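Local coordinates for protein polymerase X (Deinococcus radiodurans, PDB 2W9M) that probably catalyses DNA synthesis from deoxynucleoside triphosphates as a family X DNA polymerase, and binds three zinc ions in its PHP domain, at residues A[246-251]-A[257-262]; A[268-273]-A[288-293]; A[342-347]-A[380-385]; A[387-390]-A[395-398]. All coordinates share one frame; numbering follows the deposited sequence.

Interaction 1 (A[246-251]-A[257-262])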
loop_
_atom_site.group_PDB
_atom_site.type_symbol
_atom_site.label_atom_id
_atom_site.label_comp_id
_atom_site.label_asym_id
_atom_site.label_seq_id
_atom_site.Cartn_x
_atom_site.Cartn_y
_atom_site.Cartn_z
ATOM N N LEU A 246 25.555 -5.131 -17.336
ATOM C CA LEU A 246 24.164 -4.921 -17.706
ATOM C C LEU A 246 23.323 -4.673 -16.455
ATOM O O LEU A 246 22.451 -3.809 -16.444
ATOM C CB LEU A 246 23.631 -6.138 -18.463
ATOM C CG LEU A 246 22.185 -6.061 -18.959
ATOM C CD1 LEU A 246 22.089 -5.122 -20.149
ATOM C CD2 LEU A 246 21.669 -7.443 -19.325
ATOM N N ASP A 247 23.598 -5.432 -15.398
ATOM C CA ASP A 247 22.843 -5.316 -14.157
ATOM C C ASP A 247 23.053 -3.966 -13.485
ATOM O O ASP A 247 22.119 -3.394 -12.926
ATOM C CB ASP A 247 23.191 -6.457 -13.203
ATOM C CG ASP A 247 22.650 -7.797 -13.679
ATOM O OD1 ASP A 247 21.982 -7.825 -14.737
ATOM O OD2 ASP A 247 22.884 -8.822 -12.999
ATOM N N LEU A 248 24.276 -3.451 -13.545
ATOM C CA LEU A 248 24.563 -2.136 -12.984
ATOM C C LEU A 248 23.857 -1.043 -13.779
ATOM O O LEU A 248 23.200 -0.174 -13.207
ATOM C CB LEU A 248 26.069 -1.869 -12.955
ATOM C CG LEU A 248 26.868 -2.515 -11.823
ATOM C CD1 LEU A 248 28.314 -2.065 -11.893
ATOM C CD2 LEU A 248 26.276 -2.153 -10.476
ATOM N N LEU A 249 23.992 -1.093 -15.101
ATOM C CA LEU A 249 23.415 -0.065 -15.965
ATOM C C LEU A 249 21.889 -0.028 -15.924
ATOM O O LEU A 249 21.293 1.037 -16.056
ATOM C CB LEU A 249 23.913 -0.216 -17.406
ATOM C CG LEU A 249 25.379 0.172 -17.620
ATOM C CD1 LEU A 249 25.883 -0.348 -18.942
ATOM C CD2 LEU A 249 25.561 1.682 -17.532
ATOM N N ARG A 250 21.262 -1.184 -15.730
ATOM C CA ARG A 250 19.804 -1.259 -15.678
ATOM C C ARG A 250 19.276 -1.185 -14.240
ATOM O O ARG A 250 18.318 -1.872 -13.893
ATOM C CB ARG A 250 19.299 -2.548 -16.342
ATOM C CG ARG A 250 19.844 -2.829 -17.739
ATOM C CD ARG A 250 19.284 -1.886 -18.793
ATOM N NE ARG A 250 17.825 -1.885 -18.808
ATOM C CZ ARG A 250 17.082 -1.360 -19.779
ATOM N NH1 ARG A 250 17.659 -0.798 -20.830
ATOM N NH2 ARG A 250 15.758 -1.404 -19.701
ATOM N N SER A 251 19.893 -0.346 -13.411
ATOM C CA SER A 251 19.506 -0.224 -12.002
ATOM C C SER A 251 18.376 0.765 -11.672
ATOM O O SER A 251 17.504 0.436 -10.868
ATOM C CB SER A 251 20.724 0.069 -11.123
ATOM O OG SER A 251 21.392 -1.129 -10.786
ATOM N N GLY A 257 24.258 6.615 -14.655
ATOM C CA GLY A 257 25.072 7.771 -14.973
ATOM C C GLY A 257 26.213 7.922 -13.987
ATOM O O GLY A 257 27.338 8.241 -14.365
ATOM N N GLN A 258 25.919 7.683 -12.716
ATOM C CA GLN A 258 26.923 7.775 -11.666
ATOM C C GLN A 258 28.077 6.804 -11.903
ATOM O O GLN A 258 29.243 7.185 -11.838
ATOM C CB GLN A 258 26.284 7.500 -10.302
ATOM C CG GLN A 258 25.457 8.648 -9.754
ATOM C CD GLN A 258 26.140 9.366 -8.602
ATOM O OE1 GLN A 258 26.733 8.734 -7.725
ATOM N NE2 GLN A 258 26.049 10.690 -8.592
ATOM N N VAL A 259 27.742 5.549 -12.181
ATOM C CA VAL A 259 28.738 4.489 -12.256
ATOM C C VAL A 259 29.546 4.558 -13.551
ATOM O O VAL A 259 30.700 4.132 -13.597
ATOM C CB VAL A 259 28.095 3.088 -12.085
ATOM C CG1 VAL A 259 27.586 2.561 -13.412
ATOM C CG2 VAL A 259 29.091 2.121 -11.476
ATOM N N GLN A 260 28.935 5.098 -14.599
ATOM C CA GLN A 260 29.638 5.334 -15.852
ATOM C C GLN A 260 30.637 6.474 -15.691
ATOM O O GLN A 260 31.781 6.378 -16.136
ATOM C CB GLN A 260 28.648 5.639 -16.975
ATOM C CG GLN A 260 28.112 4.406 -17.663
ATOM C CD GLN A 260 26.973 4.721 -18.605
ATOM O OE1 GLN A 260 26.137 5.576 -18.319
ATOM N NE2 GLN A 260 26.929 4.023 -19.735
ATOM N N ALA A 261 30.194 7.551 -15.049
ATOM C CA ALA A 261 31.065 8.672 -14.720
ATOM C C ALA A 261 32.278 8.176 -13.946
ATOM O O ALA A 261 33.410 8.578 -14.215
ATOM C CB ALA A 261 30.308 9.707 -13.903
ATOM N N ALA A 262 32.025 7.295 -12.984
ATOM C CA ALA A 262 33.072 6.724 -12.151
ATOM C C ALA A 262 34.032 5.877 -12.975
ATOM O O ALA A 262 35.233 5.865 -12.716
ATOM C CB ALA A 262 32.459 5.894 -11.038
#
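L249 and Q260 meet at about a right angle, the leucine reaching across the glutamine as helix 243-249 comes to its end beside helix 253-264. One methyl carries the whole L249 side of this touch. L249 CD2 lies 3.5 Å from Q260 NE2 and equally near to CD, with CG following at 3.7 Å, so the methyl sits over the flat face of the amide, beside CG, and not on a single atom. Both side chains leave their helices with CG anti to the carbonyl carbon (chi1 -72° for L249, -86° for Q260). From there the Q260 chain runs on extended, which carries its amide past the methyl to where NE2 donates to the backbone O of L270, on the strand that follows the helix. One residue earlier on each helix, L248 and V259 point at each other and mark the closest backbone approach, CA to CA 7.9 Å. L248 CD1 stands 4.3 Å from V259 CG2, a loose apolar touch, and the same leucine also packs on V290 and F291 of helix 287-293. With an alanine at Q260, L270 O is likely to lose this donor and the L249 methyl its flat support. The contact thus joins the two helices by van der Waals contact, one methyl-on-amide and one purely apolar, with no polar bond between the segments and 164 Å² buried in all. The glutamine serves both purposes: its CG and the face of its amide lie under the leucine, while NE2 donates to a third element.

Interaction 2 (A[268-273]-A[288-293]); sequences FTLTAG and AVVFHA
F268 and L270 of the polymerase beta-type thumb face helix 287-293, with V290 and A293 receiving them. F268 lies just ahead of strand 269-271 of the three-stranded antiparallel sheet and L270 within it, both with CB toward the helix, in step with the alternation of the strand. F268 lies across from A293 at 9.4 Å between CA atoms, and L270 across from V290 at 9.1 Å, while T269 and T271 turn to the exposed side. Starting at F268, CB heads for the helix, and chi1 of -55° sets CG beside the backbone N, swinging the ring out toward the helix end. On one flank of the ring, CE2 comes to 5.1 Å from A293 CB, a distant neighbour. On the other, CE1 is already nearer the last carbonyl of the helix, 3.9 Å from A293 O. The tip closes the approach: CZ stops 3.5 Å from that same A293 O, which meets the ring obliquely. L275 and R277 of the adjoining strand, A263 of helix 253-264 and L294 supply further neighbours, so the ring is buried where sheet, helix and the following loop converge. Further along, L270 takes up the apolar half of the contact. Its side chain also touches V259 of helix 253-264, and across to helix 287-293 L270 CD1 lies 4.4 Å from V290 CG1.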
loop_
_atom_site.group_PDB
_atom_site.type_symbol
_atom_site.label_atom_id
_atom_site.label_comp_id
_atom_site.label_asym_id
_atom_site.label_seq_id
_atom_site.Cartn_x
_atom_site.Cartn_y
_atom_site.Cartn_z
ATOM N N PHE A 268 38.212 3.457 -17.836
ATOM C CA PHE A 268 37.360 2.389 -18.344
ATOM C C PHE A 268 36.200 2.959 -19.143
ATOM O O PHE A 268 35.864 4.134 -19.013
ATOM C CB PHE A 268 36.799 1.548 -17.196
ATOM C CG PHE A 268 37.846 0.977 -16.289
ATOM C CD1 PHE A 268 38.281 1.688 -15.184
ATOM C CD2 PHE A 268 38.384 -0.275 -16.532
ATOM C CE1 PHE A 268 39.240 1.166 -14.338
ATOM C CE2 PHE A 268 39.344 -0.802 -15.693
ATOM C CZ PHE A 268 39.772 -0.079 -14.592
ATOM N N THR A 269 35.595 2.118 -19.973
ATOM C CA THR A 269 34.330 2.448 -20.614
ATOM C C THR A 269 33.294 1.395 -20.229
ATOM O O THR A 269 33.435 0.221 -20.579
ATOM C CB THR A 269 34.465 2.529 -22.148
ATOM O OG1 THR A 269 35.229 3.690 -22.499
ATOM C CG2 THR A 269 33.095 2.619 -22.805
ATOM N N LEU A 270 32.265 1.810 -19.493
ATOM C CA LEU A 270 31.229 0.882 -19.039
ATOM C C LEU A 270 30.037 0.906 -19.988
ATOM O O LEU A 270 29.453 1.957 -20.239
ATOM C CB LEU A 270 30.775 1.217 -17.616
ATOM C CG LEU A 270 30.547 0.033 -16.667
ATOM C CD1 LEU A 270 29.566 0.395 -15.558
ATOM C CD2 LEU A 270 30.059 -1.185 -17.420
ATOM N N THR A 271 29.685 -0.262 -20.510
ATOM C CA THR A 271 28.596 -0.385 -21.471
ATOM C C THR A 271 27.837 -1.686 -21.215
ATOM O O THR A 271 28.352 -2.587 -20.554
ATOM C CB THR A 271 29.142 -0.359 -22.918
ATOM O OG1 THR A 271 29.536 0.977 -23.252
ATOM C CG2 THR A 271 28.100 -0.835 -23.918
ATOM N N ALA A 272 26.609 -1.773 -21.718
ATOM C CA ALA A 272 25.824 -2.999 -21.612
ATOM C C ALA A 272 26.576 -4.160 -22.247
ATOM O O ALA A 272 26.323 -5.322 -21.940
ATOM C CB ALA A 272 24.470 -2.819 -22.273
ATOM N N GLY A 273 27.507 -3.827 -23.135
ATOM C CA GLY A 273 28.337 -4.819 -23.792
ATOM C C GLY A 273 29.481 -5.293 -22.919
ATOM O O GLY A 273 30.155 -6.272 -23.242
ATOM N N ALA A 288 29.444 -7.400 -8.500
ATOM C CA ALA A 288 30.570 -7.317 -7.571
ATOM C C ALA A 288 31.909 -7.186 -8.292
ATOM O O ALA A 288 32.809 -6.482 -7.831
ATOM C CB ALA A 288 30.582 -8.523 -6.648
ATOM N N VAL A 289 32.034 -7.870 -9.423
ATOM C CA VAL A 289 33.275 -7.861 -10.189
ATOM C C VAL A 289 33.572 -6.475 -10.769
ATOM O O VAL A 289 34.723 -6.034 -10.781
ATOM C CB VAL A 289 33.245 -8.908 -11.319
ATOM C CG1 VAL A 289 34.566 -8.931 -12.053
ATOM C CG2 VAL A 289 32.924 -10.286 -10.758
ATOM N N VAL A 290 32.536 -5.789 -11.245
ATOM C CA VAL A 290 32.694 -4.441 -11.786
ATOM C C VAL A 290 33.188 -3.474 -10.720
ATOM O O VAL A 290 34.075 -2.660 -10.972
ATOM C CB VAL A 290 31.379 -3.894 -12.365
ATOM C CG1 VAL A 290 31.583 -2.500 -12.926
ATOM C CG2 VAL A 290 30.860 -4.811 -13.435
ATOM N N PHE A 291 32.605 -3.558 -9.530
ATOM C CA PHE A 291 33.030 -2.711 -8.421
ATOM C C PHE A 291 34.496 -2.966 -8.073
ATOM O O PHE A 291 35.260 -2.025 -7.863
ATOM C CB PHE A 291 32.145 -2.929 -7.191
ATOM C CG PHE A 291 30.812 -2.234 -7.265
ATOM C CD1 PHE A 291 29.646 -2.956 -7.480
ATOM C CD2 PHE A 291 30.724 -0.862 -7.107
ATOM C CE1 PHE A 291 28.417 -2.321 -7.540
ATOM C CE2 PHE A 291 29.495 -0.217 -7.168
ATOM C CZ PHE A 291 28.341 -0.950 -7.384
ATOM N N HIS A 292 34.885 -4.237 -8.011
ATOM C CA HIS A 292 36.276 -4.594 -7.734
ATOM C C HIS A 292 37.217 -3.995 -8.771
ATOM O O HIS A 292 38.286 -3.490 -8.431
ATOM C CB HIS A 292 36.459 -6.112 -7.691
ATOM C CG HIS A 292 36.207 -6.713 -6.344
ATOM N ND1 HIS A 292 35.110 -7.503 -6.074
ATOM C CD2 HIS A 292 36.913 -6.641 -5.189
ATOM C CE1 HIS A 292 35.152 -7.894 -4.811
ATOM N NE2 HIS A 292 36.234 -7.384 -4.253
ATOM N N ALA A 293 36.811 -4.053 -10.034
ATOM C CA ALA A 293 37.634 -3.570 -11.139
ATOM C C ALA A 293 37.842 -2.057 -11.105
ATOM O O ALA A 293 38.852 -1.551 -11.589
ATOM C CB ALA A 293 37.028 -3.992 -12.471
#

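Interaction 3 (A[342-347]-A[380-385])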
loop_
_atom_site.group_PDB
_atom_site.type_symbol
_atom_site.label_atom_id
_atom_site.label_comp_id
_atom_site.label_asym_id
_atom_site.label_seq_id
_atom_site.Cartn_x
_atom_site.Cartn_y
_atom_site.Cartn_z
ATOM N N ALA A 342 -12.657 -10.696 5.557
ATOM C CA ALA A 342 -12.505 -11.956 6.266
ATOM C C ALA A 342 -12.766 -11.779 7.759
ATOM O O ALA A 342 -12.688 -10.669 8.284
ATOM C CB ALA A 342 -11.113 -12.530 6.029
ATOM N N SER A 343 -13.082 -12.877 8.437
ATOM C CA SER A 343 -13.283 -12.846 9.878
ATOM C C SER A 343 -11.935 -12.693 10.559
ATOM O O SER A 343 -10.894 -12.880 9.931
ATOM C CB SER A 343 -13.945 -14.136 10.351
ATOM O OG SER A 343 -13.029 -15.218 10.293
ATOM N N ILE A 344 -11.956 -12.361 11.844
ATOM C CA ILE A 344 -10.733 -12.246 12.627
ATOM C C ILE A 344 -9.982 -13.577 12.690
ATOM O O ILE A 344 -8.750 -13.600 12.693
ATOM C CB ILE A 344 -11.021 -11.738 14.059
ATOM C CG1 ILE A 344 -11.586 -10.317 14.017
ATOM C CG2 ILE A 344 -9.762 -11.777 14.914
ATOM C CD1 ILE A 344 -11.832 -9.722 15.387
ATOM N N ARG A 345 -10.723 -14.683 12.730
ATOM C CA ARG A 345 -10.099 -16.003 12.780
ATOM C C ARG A 345 -9.340 -16.314 11.490
ATOM O O ARG A 345 -8.206 -16.780 11.541
ATOM C CB ARG A 345 -11.122 -17.109 13.081
ATOM C CG ARG A 345 -10.480 -18.489 13.272
ATOM C CD ARG A 345 -11.497 -19.625 13.358
ATOM N NE ARG A 345 -12.000 -19.842 14.714
ATOM C CZ ARG A 345 -13.173 -19.396 15.160
ATOM N NH1 ARG A 345 -13.971 -18.700 14.359
ATOM N NH2 ARG A 345 -13.549 -19.644 16.409
ATOM N N GLU A 346 -9.964 -16.057 10.342
ATOM C CA GLU A 346 -9.317 -16.294 9.054
ATOM C C GLU A 346 -8.029 -15.475 8.945
ATOM O O GLU A 346 -7.000 -15.977 8.494
ATOM C CB GLU A 346 -10.256 -15.956 7.891
ATOM C CG GLU A 346 -11.631 -16.607 7.974
ATOM C CD GLU A 346 -12.523 -16.259 6.788
ATOM O OE1 GLU A 346 -13.572 -15.608 6.997
ATOM O OE2 GLU A 346 -12.173 -16.631 5.647
ATOM N N MET A 347 -8.094 -14.214 9.367
ATOM C CA MET A 347 -6.928 -13.334 9.347
ATOM C C MET A 347 -5.823 -13.842 10.273
ATOM O O MET A 347 -4.661 -13.900 9.878
ATOM C CB MET A 347 -7.316 -11.896 9.706
ATOM C CG MET A 347 -8.276 -11.246 8.713
ATOM S SD MET A 347 -7.488 -10.854 7.135
ATOM C CE MET A 347 -6.433 -9.494 7.616
ATOM N N ARG A 380 -17.303 -3.461 21.791
ATOM C CA ARG A 380 -17.341 -4.327 22.964
ATOM C C ARG A 380 -17.654 -5.757 22.545
ATOM O O ARG A 380 -17.101 -6.709 23.096
ATOM C CB ARG A 380 -18.346 -3.819 24.000
ATOM C CG ARG A 380 -18.131 -2.363 24.414
ATOM C CD ARG A 380 -18.233 -2.170 25.926
ATOM N NE ARG A 380 -19.467 -2.715 26.493
ATOM C CZ ARG A 380 -19.581 -3.937 27.011
ATOM N NH1 ARG A 380 -18.534 -4.749 27.027
ATOM N NH2 ARG A 380 -20.740 -4.347 27.511
ATOM N N GLU A 381 -18.526 -5.899 21.549
ATOM C CA GLU A 381 -18.839 -7.208 20.985
ATOM C C GLU A 381 -17.639 -7.839 20.273
ATOM O O GLU A 381 -17.425 -9.050 20.363
ATOM C CB GLU A 381 -20.041 -7.125 20.040
ATOM C CG GLU A 381 -21.346 -6.804 20.747
ATOM C CD GLU A 381 -22.561 -6.931 19.841
ATOM O OE1 GLU A 381 -23.526 -7.620 20.240
ATOM O OE2 GLU A 381 -22.555 -6.345 18.735
ATOM N N GLN A 382 -16.858 -7.025 19.570
ATOM C CA GLN A 382 -15.650 -7.532 18.924
ATOM C C GLN A 382 -14.664 -8.054 19.967
ATOM O O GLN A 382 -14.061 -9.114 19.790
ATOM C CB GLN A 382 -14.982 -6.456 18.062
ATOM C CG GLN A 382 -13.715 -6.932 17.348
ATOM C CD GLN A 382 -12.975 -5.804 16.647
ATOM O OE1 GLN A 382 -12.393 -4.926 17.288
ATOM N NE2 GLN A 382 -12.990 -5.828 15.323
ATOM N N LEU A 383 -14.510 -7.304 21.055
ATOM C CA LEU A 383 -13.583 -7.678 22.118
ATOM C C LEU A 383 -13.969 -9.013 22.758
ATOM O O LEU A 383 -13.098 -9.817 23.095
ATOM C CB LEU A 383 -13.474 -6.563 23.168
ATOM C CG LEU A 383 -12.724 -5.300 22.708
ATOM C CD1 LEU A 383 -12.944 -4.139 23.663
ATOM C CD2 LEU A 383 -11.233 -5.571 22.538
ATOM N N LYS A 384 -15.269 -9.255 22.910
ATOM C CA LYS A 384 -15.740 -10.547 23.404
ATOM C C LYS A 384 -15.313 -11.671 22.461
ATOM O O LYS A 384 -14.816 -12.707 22.903
ATOM C CB LYS A 384 -17.262 -10.552 23.575
ATOM C CG LYS A 384 -17.745 -9.979 24.900
ATOM C CD LYS A 384 -16.838 -8.847 25.379
ATOM C CE LYS A 384 -17.556 -7.924 26.352
ATOM N NZ LYS A 384 -18.678 -7.189 25.694
ATOM N N GLU A 385 -15.509 -11.460 21.163
ATOM C CA GLU A 385 -15.097 -12.445 20.166
ATOM C C GLU A 385 -13.595 -12.704 20.200
ATOM O O GLU A 385 -13.156 -13.847 20.093
ATOM C CB GLU A 385 -15.512 -12.012 18.762
ATOM C CG GLU A 385 -14.785 -12.756 17.646
ATOM C CD GLU A 385 -15.370 -12.467 16.274
ATOM O OE1 GLU A 385 -14.608 -12.050 15.374
ATOM O OE2 GLU A 385 -16.595 -12.650 16.098
#
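I344 and E385 bring their CA atoms to 8.7 Å, the closest backbone approach between the first turn of helix 344-353 and the middle of helix 376-391, two helices of the zinc-binding PHP domain. I344 does all the touching from its side. With CG1 beside the backbone N (chi1 -64°) and the chain extended beyond, its CD1 is pushed out to the neighbouring helix, 3.9 Å from CG of Q382, whose side chain it crosses at about a right angle. The amide end of Q382 makes a weak bond from NE2 to D363, and the side chain lies about 8 Å from that of zinc-binding H334. The start of the I344 helix is fixed by a capping box: E346 N donates to S343 OG at 3.2 Å, and S343 N returns the bond to E346 OE1 at 3.1 Å, nearly straight at 175° but from above the carboxylate plane. E385 reaches over from its helix in an extended chain. Its OE1 accepts from W337 NE1 and at the same time lies against the isoleucine, 3.6 Å from I344 CD1 and 3.7 Å from I344 CG1.

Interaction 4 (A[387-390]-A[395-398]); sequences RELQ and PIVA
I396 takes both contacts from 387-390, one from L389 and one from Q390, as the chain leaves the helix and enters the next strand of a beta-alpha-beta unit (strand 358-364, helix 376-391, strand 396-403). P395 comes first. P395 CA sits 6.3 Å from Q390 CA, the nearest backbone pair, but the proline ring turns from the helix toward F358 and L352. At I396 the side chain faces the helix. CG1 stands beside the backbone N (chi1 -51°), and the extended arm beyond it delivers CD1 to L389, 3.8 Å from the leucine CD1 and 3.9 Å from its CB; T361 of the neighbouring parallel strand and I344 close round the same isoleucine. The I396 carbonyl turns to a polar task, taking a hydrogen bond from the Q390 amide and a second from R549 of helix 549-561. A leucine in place of Q390 would probably deprive the I396 carbonyl of its amide donor, leaving the bond from R549. V397 points the other way, onto F552 and L553 of helix 549-561, so the strand is packed on both sides. A398 turns back to helix 376-391, meeting L383 and I386, while its N bonds to D421. The glutamine bond is short but bent: Q390 NE2 lies 2.8 Å from I396 O, the N-H...O angle is 137°, and the donor stands 42° above the plane of the carbonyl.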
loop_
_atom_site.group_PDB
_atom_site.type_symbol
_atom_site.label_atom_id
_atom_site.label_comp_id
_atom_site.label_asym_id
_atom_site.label_seq_id
_atom_site.Cartn_x
_atom_site.Cartn_y
_atom_site.Cartn_z
ATOM N N ARG A 387 -11.577 -12.381 22.761
ATOM C CA ARG A 387 -11.294 -13.163 23.963
ATOM C C ARG A 387 -11.523 -14.658 23.728
ATOM O O ARG A 387 -10.736 -15.490 24.179
ATOM C CB ARG A 387 -12.132 -12.672 25.143
ATOM C CG ARG A 387 -11.649 -11.359 25.739
ATOM C CD ARG A 387 -12.439 -11.010 26.990
ATOM N NE ARG A 387 -12.017 -9.744 27.585
ATOM C CZ ARG A 387 -12.415 -9.308 28.777
ATOM N NH1 ARG A 387 -13.247 -10.040 29.510
ATOM N NH2 ARG A 387 -11.982 -8.141 29.240
ATOM N N GLU A 388 -12.596 -14.988 23.012
ATOM C CA GLU A 388 -12.908 -16.377 22.677
ATOM C C GLU A 388 -11.831 -17.021 21.804
ATOM O O GLU A 388 -11.353 -18.112 22.110
ATOM C CB GLU A 388 -14.275 -16.471 21.997
ATOM C CG GLU A 388 -15.438 -16.070 22.898
ATOM C CD GLU A 388 -16.670 -15.629 22.115
ATOM O OE1 GLU A 388 -16.738 -15.898 20.897
ATOM O OE2 GLU A 388 -17.570 -15.007 22.721
ATOM N N LEU A 389 -11.455 -16.343 20.721
ATOM C CA LEU A 389 -10.380 -16.813 19.847
ATOM C C LEU A 389 -9.069 -17.021 20.605
ATOM O O LEU A 389 -8.302 -17.933 20.298
ATOM C CB LEU A 389 -10.152 -15.830 18.702
ATOM C CG LEU A 389 -11.321 -15.641 17.740
ATOM C CD1 LEU A 389 -11.033 -14.495 16.786
ATOM C CD2 LEU A 389 -11.597 -16.927 16.983
ATOM N N GLN A 390 -8.812 -16.165 21.589
ATOM C CA GLN A 390 -7.627 -16.298 22.425
ATOM C C GLN A 390 -7.681 -17.547 23.308
ATOM O O GLN A 390 -6.682 -18.254 23.448
ATOM C CB GLN A 390 -7.423 -15.044 23.274
ATOM C CG GLN A 390 -6.741 -13.912 22.535
ATOM C CD GLN A 390 -6.905 -12.580 23.233
ATOM O OE1 GLN A 390 -7.879 -12.360 23.953
ATOM N NE2 GLN A 390 -5.955 -11.674 23.013
ATOM N N PRO A 395 -3.159 -16.262 18.694
ATOM C CA PRO A 395 -2.326 -15.152 19.169
ATOM C C PRO A 395 -2.811 -13.816 18.616
ATOM O O PRO A 395 -2.447 -13.456 17.497
ATOM C CB PRO A 395 -0.937 -15.476 18.591
ATOM C CG PRO A 395 -1.071 -16.824 17.899
ATOM C CD PRO A 395 -2.518 -16.982 17.583
ATOM N N ILE A 396 -3.616 -13.094 19.394
ATOM C CA ILE A 396 -4.204 -11.838 18.945
ATOM C C ILE A 396 -4.002 -10.708 19.956
ATOM O O ILE A 396 -4.009 -10.926 21.167
ATOM C CB ILE A 396 -5.722 -11.982 18.665
ATOM C CG1 ILE A 396 -5.994 -13.168 17.742
ATOM C CG2 ILE A 396 -6.284 -10.703 18.058
ATOM C CD1 ILE A 396 -7.459 -13.368 17.435
ATOM N N VAL A 397 -3.823 -9.500 19.434
ATOM C CA VAL A 397 -3.751 -8.290 20.239
ATOM C C VAL A 397 -4.855 -7.348 19.749
ATOM O O VAL A 397 -4.947 -7.057 18.562
ATOM C CB VAL A 397 -2.360 -7.629 20.110
ATOM C CG1 VAL A 397 -2.405 -6.182 20.544
ATOM C CG2 VAL A 397 -1.326 -8.402 20.919
ATOM N N ALA A 398 -5.712 -6.894 20.657
ATOM C CA ALA A 398 -6.876 -6.108 20.263
ATOM C C ALA A 398 -6.554 -4.632 20.115
ATOM O O ALA A 398 -6.027 -3.998 21.028
ATOM C CB ALA A 398 -8.015 -6.302 21.251
#

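From the N terminus the four contacts come in series, none nested in or crossing another. Interaction 1 closes a short turn between consecutive helices. Interaction 2 closes a longer loop holding two more strands of the small antiparallel sheet; its centre lies 8 Å from that of interaction 1, and L248 CD1 meets V290 CG1 at 3.5 Å, making one thumb-side core. Interactions 3 and 4 follow in the PHP domain; the centres of interactions 1 and 3 are about 51 Å apart. Interaction 3 closes a loop of 32 residues that includes strand 358-364, interaction 4 the tight helix-to-strand turn; both use helix 376-391 and merge where I344 CG2 lies 3.5 Å from L389 CD1.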